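Local structure of aac(6')-Ii (Enterococcus faecium, 1N71) at residues 1-14 / 38-52. The protein probably acetylates the 6'-amino group of aminoglycoside antibiotics with acetyl-coenzyme A as donor, a GNAT-family reaction that confers drug resistance. Numbering follows the deposited sequence.
Sequences MIISEFDRNNPVLK and EEMMNPERIAVAAVD
Glu38 OE1 lies 4.1 Å from Lys14 NZ, too far for a salt bridge; that ammonium instead donates to Arg8 O. Met41 is wedged between three side chains of segment 1-14. A kink at chi2 (-61°) curls its chain so that SD comes to 4.3 Å from the Phe6 ring centroid, 48° off the normal: an oblique Met-aromatic contact, with CE over one face near the rim. Arg8 runs past Met41 in the opposite direction, and its guanidinium has Asn42 O over one face. Arg8 NH2 also approaches Arg45 O near the guanidinium plane, but the angle is too poor for a hydrogen bond.

Ala47 O takes two donors, Phe6 N at 2.7 Å, just past the end of strand 2-5, and a water that also binds Phe6 O. Phe6 CG lies opposite the backbone N (chi1 -175°), which lays the ring beside Ala49, with CD2 3.6 Å from Ala49 CB; Phe59 meets the ring roughly perpendicularly. From Val48 onward strand 46-52 pairs antiparallel with strand 2-5. Val48 CG1 touches Ile3 CG2 at 3.6 Å, on the side where helix 87-101 contributes Tyr94. Ala49 and Ser4 exchange two backbone bonds (Ala49 N to Ser4 O, 2.8 Å), as do Val51 and Ile2. Between them, Ala50 CB is squeezed by Ile3 CD1 (3.3 Å) and Met1 CE (3.2 Å), short for carbon-carbon packing. Beyond the last bridged pair, Asp52 CB packs against Met1 CB.

Backbone bonding thus fixes the N-terminal strand as an edge of the GNAT sheet, while the Met-aromatic contact and the Arg8 chain hold the connection after it against Met41 and Asn42, which follow helix 33-40.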
loop_
_atom_site.group_PDB
_atom_site.type_symbol
_atom_site.label_atom_id
_atom_site.label_comp_id
_atom_site.label_asym_id
_atom_site.label_seq_id
_atom_site.Cartn_x
_atom_site.Cartn_y
_atom_site.Cartn_z
ATOM N N MET A 1 -6.562 23.084 -23.329
ATOM C CA MET A 1 -6.227 21.651 -23.570
ATOM C C MET A 1 -7.282 20.745 -22.942
ATOM O O MET A 1 -8.099 21.203 -22.143
ATOM C CB MET A 1 -4.835 21.345 -23.013
ATOM C CG MET A 1 -4.631 21.750 -21.570
ATOM S SD MET A 1 -5.325 20.554 -20.440
ATOM C CE MET A 1 -3.897 19.588 -20.104
ATOM N N ILE A 2 -7.267 19.462 -23.291
ATOM C CA ILE A 2 -8.273 18.549 -22.765
ATOM C C ILE A 2 -7.788 17.365 -21.932
ATOM O O ILE A 2 -6.694 16.836 -22.136
ATOM C CB ILE A 2 -9.152 17.988 -23.904
ATOM C CG1 ILE A 2 -8.333 17.047 -24.786
ATOM C CG2 ILE A 2 -9.699 19.135 -24.749
ATOM C CD1 ILE A 2 -9.158 16.342 -25.847
ATOM N N ILE A 3 -8.638 16.961 -20.992
ATOM C CA ILE A 3 -8.368 15.833 -20.109
ATOM C C ILE A 3 -9.271 14.685 -20.556
ATOM O O ILE A 3 -10.495 14.820 -20.556
ATOM C CB ILE A 3 -8.719 16.171 -18.648
ATOM C CG1 ILE A 3 -7.963 17.422 -18.200
ATOM C CG2 ILE A 3 -8.394 14.990 -17.749
ATOM C CD1 ILE A 3 -6.470 17.274 -18.197
ATOM N N SER A 4 -8.677 13.561 -20.941
ATOM C CA SER A 4 -9.468 12.419 -21.383
ATOM C C SER A 4 -8.748 11.111 -21.090
ATOM O O SER A 4 -7.607 11.113 -20.631
ATOM C CB SER A 4 -9.739 12.517 -22.884
ATOM O OG SER A 4 -8.535 12.361 -23.620
ATOM N N GLU A 5 -9.419 9.993 -21.355
ATOM C CA GLU A 5 -8.813 8.690 -21.122
ATOM C C GLU A 5 -7.618 8.557 -22.053
ATOM O O GLU A 5 -7.684 8.930 -23.225
ATOM C CB GLU A 5 -9.817 7.560 -21.385
ATOM C CG GLU A 5 -11.087 7.661 -20.549
ATOM C CD GLU A 5 -11.963 6.422 -20.643
ATOM O OE1 GLU A 5 -12.083 5.848 -21.749
ATOM O OE2 GLU A 5 -12.545 6.033 -19.609
ATOM N N PHE A 6 -6.525 8.033 -21.516
ATOM C CA PHE A 6 -5.291 7.852 -22.270
ATOM C C PHE A 6 -5.441 6.771 -23.344
ATOM O O PHE A 6 -5.938 5.683 -23.070
ATOM C CB PHE A 6 -4.169 7.484 -21.292
ATOM C CG PHE A 6 -2.814 7.381 -21.922
ATOM C CD1 PHE A 6 -2.470 6.279 -22.696
ATOM C CD2 PHE A 6 -1.875 8.391 -21.735
ATOM C CE1 PHE A 6 -1.205 6.182 -23.275
ATOM C CE2 PHE A 6 -0.611 8.306 -22.308
ATOM C CZ PHE A 6 -0.275 7.197 -23.079
ATOM N N ASP A 7 -5.016 7.079 -24.566
ATOM C CA ASP A 7 -5.088 6.110 -25.658
ATOM C C ASP A 7 -3.933 5.131 -25.501
ATOM O O ASP A 7 -2.802 5.419 -25.891
ATOM C CB ASP A 7 -4.982 6.806 -27.016
ATOM C CG ASP A 7 -5.090 5.830 -28.183
ATOM O OD1 ASP A 7 -4.306 4.858 -28.224
ATOM O OD2 ASP A 7 -5.958 6.032 -29.058
ATOM N N ARG A 8 -4.228 3.971 -24.929
ATOM C CA ARG A 8 -3.226 2.939 -24.689
ATOM C C ARG A 8 -2.551 2.414 -25.955
ATOM O O ARG A 8 -1.558 1.692 -25.877
ATOM C CB ARG A 8 -3.874 1.776 -23.935
ATOM C CG ARG A 8 -4.442 2.169 -22.582
ATOM C CD ARG A 8 -5.454 1.153 -22.088
ATOM N NE ARG A 8 -5.941 1.481 -20.751
ATOM C CZ ARG A 8 -7.033 0.957 -20.200
ATOM N NH1 ARG A 8 -7.767 0.075 -20.871
ATOM N NH2 ARG A 8 -7.386 1.310 -18.972
ATOM N N ASN A 9 -3.082 2.779 -27.119
ATOM C CA ASN A 9 -2.518 2.313 -28.381
ATOM C C ASN A 9 -1.778 3.395 -29.164
ATOM O O ASN A 9 -1.524 3.229 -30.357
ATOM C CB ASN A 9 -3.622 1.727 -29.266
ATOM C CG ASN A 9 -4.399 0.622 -28.577
ATOM O OD1 ASN A 9 -3.821 -0.344 -28.076
ATOM N ND2 ASN A 9 -5.721 0.757 -28.555
ATOM N N ASN A 10 -1.425 4.493 -28.503
ATOM C CA ASN A 10 -0.722 5.575 -29.183
ATOM C C ASN A 10 0.758 5.594 -28.806
ATOM O O ASN A 10 1.136 6.133 -27.765
ATOM C CB ASN A 10 -1.363 6.920 -28.838
ATOM C CG ASN A 10 -0.918 8.033 -29.769
ATOM O OD1 ASN A 10 0.275 8.226 -30.001
ATOM N ND2 ASN A 10 -1.879 8.776 -30.302
ATOM N N PRO A 11 1.615 5.006 -29.658
ATOM C CA PRO A 11 3.064 4.937 -29.442
ATOM C C PRO A 11 3.688 6.279 -29.093
ATOM O O PRO A 11 4.498 6.373 -28.171
ATOM C CB PRO A 11 3.582 4.396 -30.770
ATOM C CG PRO A 11 2.473 3.495 -31.207
ATOM C CD PRO A 11 1.248 4.341 -30.923
ATOM N N VAL A 12 3.309 7.315 -29.833
ATOM C CA VAL A 12 3.841 8.651 -29.600
ATOM C C VAL A 12 3.496 9.134 -28.195
ATOM O O VAL A 12 4.371 9.587 -27.454
ATOM C CB VAL A 12 3.291 9.656 -30.633
ATOM C CG1 VAL A 12 3.907 11.025 -30.406
ATOM C CG2 VAL A 12 3.596 9.168 -32.042
ATOM N N LEU A 13 2.220 9.037 -27.833
ATOM C CA LEU A 13 1.772 9.453 -26.507
ATOM C C LEU A 13 2.505 8.672 -25.425
ATOM O O LEU A 13 2.972 9.246 -24.441
ATOM C CB LEU A 13 0.265 9.239 -26.359
ATOM C CG LEU A 13 -0.653 10.382 -26.798
ATOM C CD1 LEU A 13 -2.103 9.917 -26.763
ATOM C CD2 LEU A 13 -0.453 11.582 -25.876
ATOM N N LYS A 14 2.609 7.361 -25.607
ATOM C CA LYS A 14 3.297 6.531 -24.631
ATOM C C LYS A 14 4.766 6.925 -24.515
ATOM O O LYS A 14 5.385 6.731 -23.469
ATOM C CB LYS A 14 3.151 5.051 -24.993
ATOM C CG LYS A 14 1.743 4.529 -24.746
ATOM C CD LYS A 14 1.654 3.011 -24.780
ATOM C CE LYS A 14 1.679 2.471 -26.197
ATOM N NZ LYS A 14 1.431 1.001 -26.209
ATOM N N GLU A 38 3.998 0.515 -19.667
ATOM C CA GLU A 38 3.134 -0.566 -20.123
ATOM C C GLU A 38 2.312 -1.086 -18.952
ATOM O O GLU A 38 1.147 -1.455 -19.108
ATOM C CB GLU A 38 3.977 -1.700 -20.710
ATOM C CG GLU A 38 3.163 -2.826 -21.322
ATOM C CD GLU A 38 2.089 -2.315 -22.261
ATOM O OE1 GLU A 38 2.385 -1.412 -23.075
ATOM O OE2 GLU A 38 0.949 -2.823 -22.191
ATOM N N GLU A 39 2.932 -1.107 -17.776
ATOM C CA GLU A 39 2.272 -1.567 -16.563
ATOM C C GLU A 39 1.078 -0.664 -16.248
ATOM O O GLU A 39 0.051 -1.120 -15.737
ATOM C CB GLU A 39 3.273 -1.558 -15.408
ATOM C CG GLU A 39 2.775 -2.216 -14.139
ATOM C CD GLU A 39 3.852 -3.048 -13.467
ATOM O OE1 GLU A 39 4.940 -2.502 -13.181
ATOM O OE2 GLU A 39 3.607 -4.252 -13.228
ATOM N N MET A 40 1.215 0.617 -16.573
ATOM C CA MET A 40 0.159 1.590 -16.337
ATOM C C MET A 40 -0.945 1.473 -17.393
ATOM O O MET A 40 -2.043 2.006 -17.217
ATOM C CB MET A 40 0.748 3.004 -16.338
ATOM C CG MET A 40 1.767 3.237 -15.224
ATOM S SD MET A 40 2.621 4.825 -15.297
ATOM C CE MET A 40 3.785 4.631 -13.944
ATOM N N MET A 41 -0.652 0.762 -18.480
ATOM C CA MET A 41 -1.618 0.576 -19.563
ATOM C C MET A 41 -2.537 -0.624 -19.325
ATOM O O MET A 41 -3.438 -0.892 -20.122
ATOM C CB MET A 41 -0.888 0.393 -20.898
ATOM C CG MET A 41 -0.038 1.579 -21.323
ATOM S SD MET A 41 -0.998 3.088 -21.545
ATOM C CE MET A 41 -0.725 3.889 -19.952
ATOM N N ASN A 42 -2.301 -1.346 -18.234
ATOM C CA ASN A 42 -3.101 -2.520 -17.887
ATOM C C ASN A 42 -4.603 -2.210 -17.924
ATOM O O ASN A 42 -5.053 -1.204 -17.379
ATOM C CB ASN A 42 -2.711 -3.010 -16.491
ATOM C CG ASN A 42 -3.275 -4.379 -16.173
ATOM O OD1 ASN A 42 -4.467 -4.624 -16.338
ATOM N ND2 ASN A 42 -2.417 -5.277 -15.704
ATOM N N PRO A 43 -5.401 -3.080 -18.569
ATOM C CA PRO A 43 -6.852 -2.892 -18.675
ATOM C C PRO A 43 -7.574 -2.693 -17.341
ATOM O O PRO A 43 -8.583 -1.990 -17.277
ATOM C CB PRO A 43 -7.310 -4.162 -19.387
ATOM C CG PRO A 43 -6.155 -4.476 -20.266
ATOM C CD PRO A 43 -4.975 -4.260 -19.344
ATOM N N GLU A 44 -7.060 -3.304 -16.278
ATOM C CA GLU A 44 -7.694 -3.184 -14.968
ATOM C C GLU A 44 -7.483 -1.803 -14.363
ATOM O O GLU A 44 -8.246 -1.376 -13.497
ATOM C CB GLU A 44 -7.145 -4.240 -14.007
ATOM C CG GLU A 44 -5.673 -4.079 -13.703
ATOM N N ARG A 45 -6.445 -1.111 -14.815
ATOM C CA ARG A 45 -6.144 0.220 -14.301
ATOM C C ARG A 45 -6.839 1.302 -15.097
ATOM O O ARG A 45 -7.404 1.054 -16.163
ATOM C CB ARG A 45 -4.640 0.499 -14.346
ATOM C CG ARG A 45 -3.788 -0.433 -13.513
ATOM C CD ARG A 45 -2.368 0.091 -13.447
ATOM N NE ARG A 45 -1.465 -0.845 -12.787
ATOM C CZ ARG A 45 -0.220 -0.553 -12.434
ATOM N NH1 ARG A 45 0.277 0.657 -12.671
ATOM N NH2 ARG A 45 0.536 -1.476 -11.855
ATOM N N ILE A 46 -6.789 2.513 -14.561
ATOM C CA ILE A 46 -7.363 3.669 -15.218
ATOM C C ILE A 46 -6.166 4.529 -15.606
ATOM O O ILE A 46 -5.206 4.654 -14.836
ATOM C CB ILE A 46 -8.312 4.426 -14.267
ATOM C CG1 ILE A 46 -9.550 3.562 -14.000
ATOM C CG2 ILE A 46 -8.716 5.762 -14.866
ATOM C CD1 ILE A 46 -10.437 4.072 -12.888
ATOM N N ALA A 47 -6.213 5.082 -16.814
ATOM C CA ALA A 47 -5.143 5.923 -17.336
ATOM C C ALA A 47 -5.756 7.155 -17.996
ATOM O O ALA A 47 -6.419 7.055 -19.031
ATOM C CB ALA A 47 -4.319 5.144 -18.345
ATOM N N VAL A 48 -5.528 8.313 -17.388
ATOM C CA VAL A 48 -6.069 9.569 -17.891
ATOM C C VAL A 48 -4.951 10.527 -18.272
ATOM O O VAL A 48 -3.991 10.706 -17.524
ATOM C CB VAL A 48 -6.975 10.226 -16.830
ATOM C CG1 VAL A 48 -7.492 11.568 -17.324
ATOM C CG2 VAL A 48 -8.128 9.291 -16.500
ATOM N N ALA A 49 -5.085 11.156 -19.434
ATOM C CA ALA A 49 -4.065 12.081 -19.897
ATOM C C ALA A 49 -4.554 13.505 -20.068
ATOM O O ALA A 49 -5.750 13.763 -20.238
ATOM C CB ALA A 49 -3.476 11.587 -21.204
ATOM N N ALA A 50 -3.603 14.427 -20.002
ATOM C CA ALA A 50 -3.863 15.843 -20.179
ATOM C C ALA A 50 -3.047 16.191 -21.415
ATOM O O ALA A 50 -1.819 16.092 -21.397
ATOM C CB ALA A 50 -3.367 16.627 -18.980
ATOM N N VAL A 51 -3.727 16.568 -22.491
ATOM C CA VAL A 51 -3.036 16.896 -23.730
ATOM C C VAL A 51 -3.350 18.290 -24.247
ATOM O O VAL A 51 -4.509 18.694 -24.333
ATOM C CB VAL A 51 -3.376 15.875 -24.835
ATOM C CG1 VAL A 51 -2.632 16.226 -26.119
ATOM C CG2 VAL A 51 -3.001 14.478 -24.377
ATOM N N ASP A 52 -2.296 19.025 -24.579
ATOM C CA ASP A 52 -2.439 20.366 -25.117
ATOM C C ASP A 52 -2.077 20.224 -26.587
ATOM O O ASP A 52 -0.922 19.960 -26.927
ATOM C CB ASP A 52 -1.476 21.331 -24.426
ATOM C CG ASP A 52 -1.753 22.778 -24.778
ATOM O OD1 ASP A 52 -1.834 23.091 -25.984
ATOM O OD2 ASP A 52 -1.890 23.602 -23.850
HETATM O O HOH W 1 -7.322 4.894 -20.678
#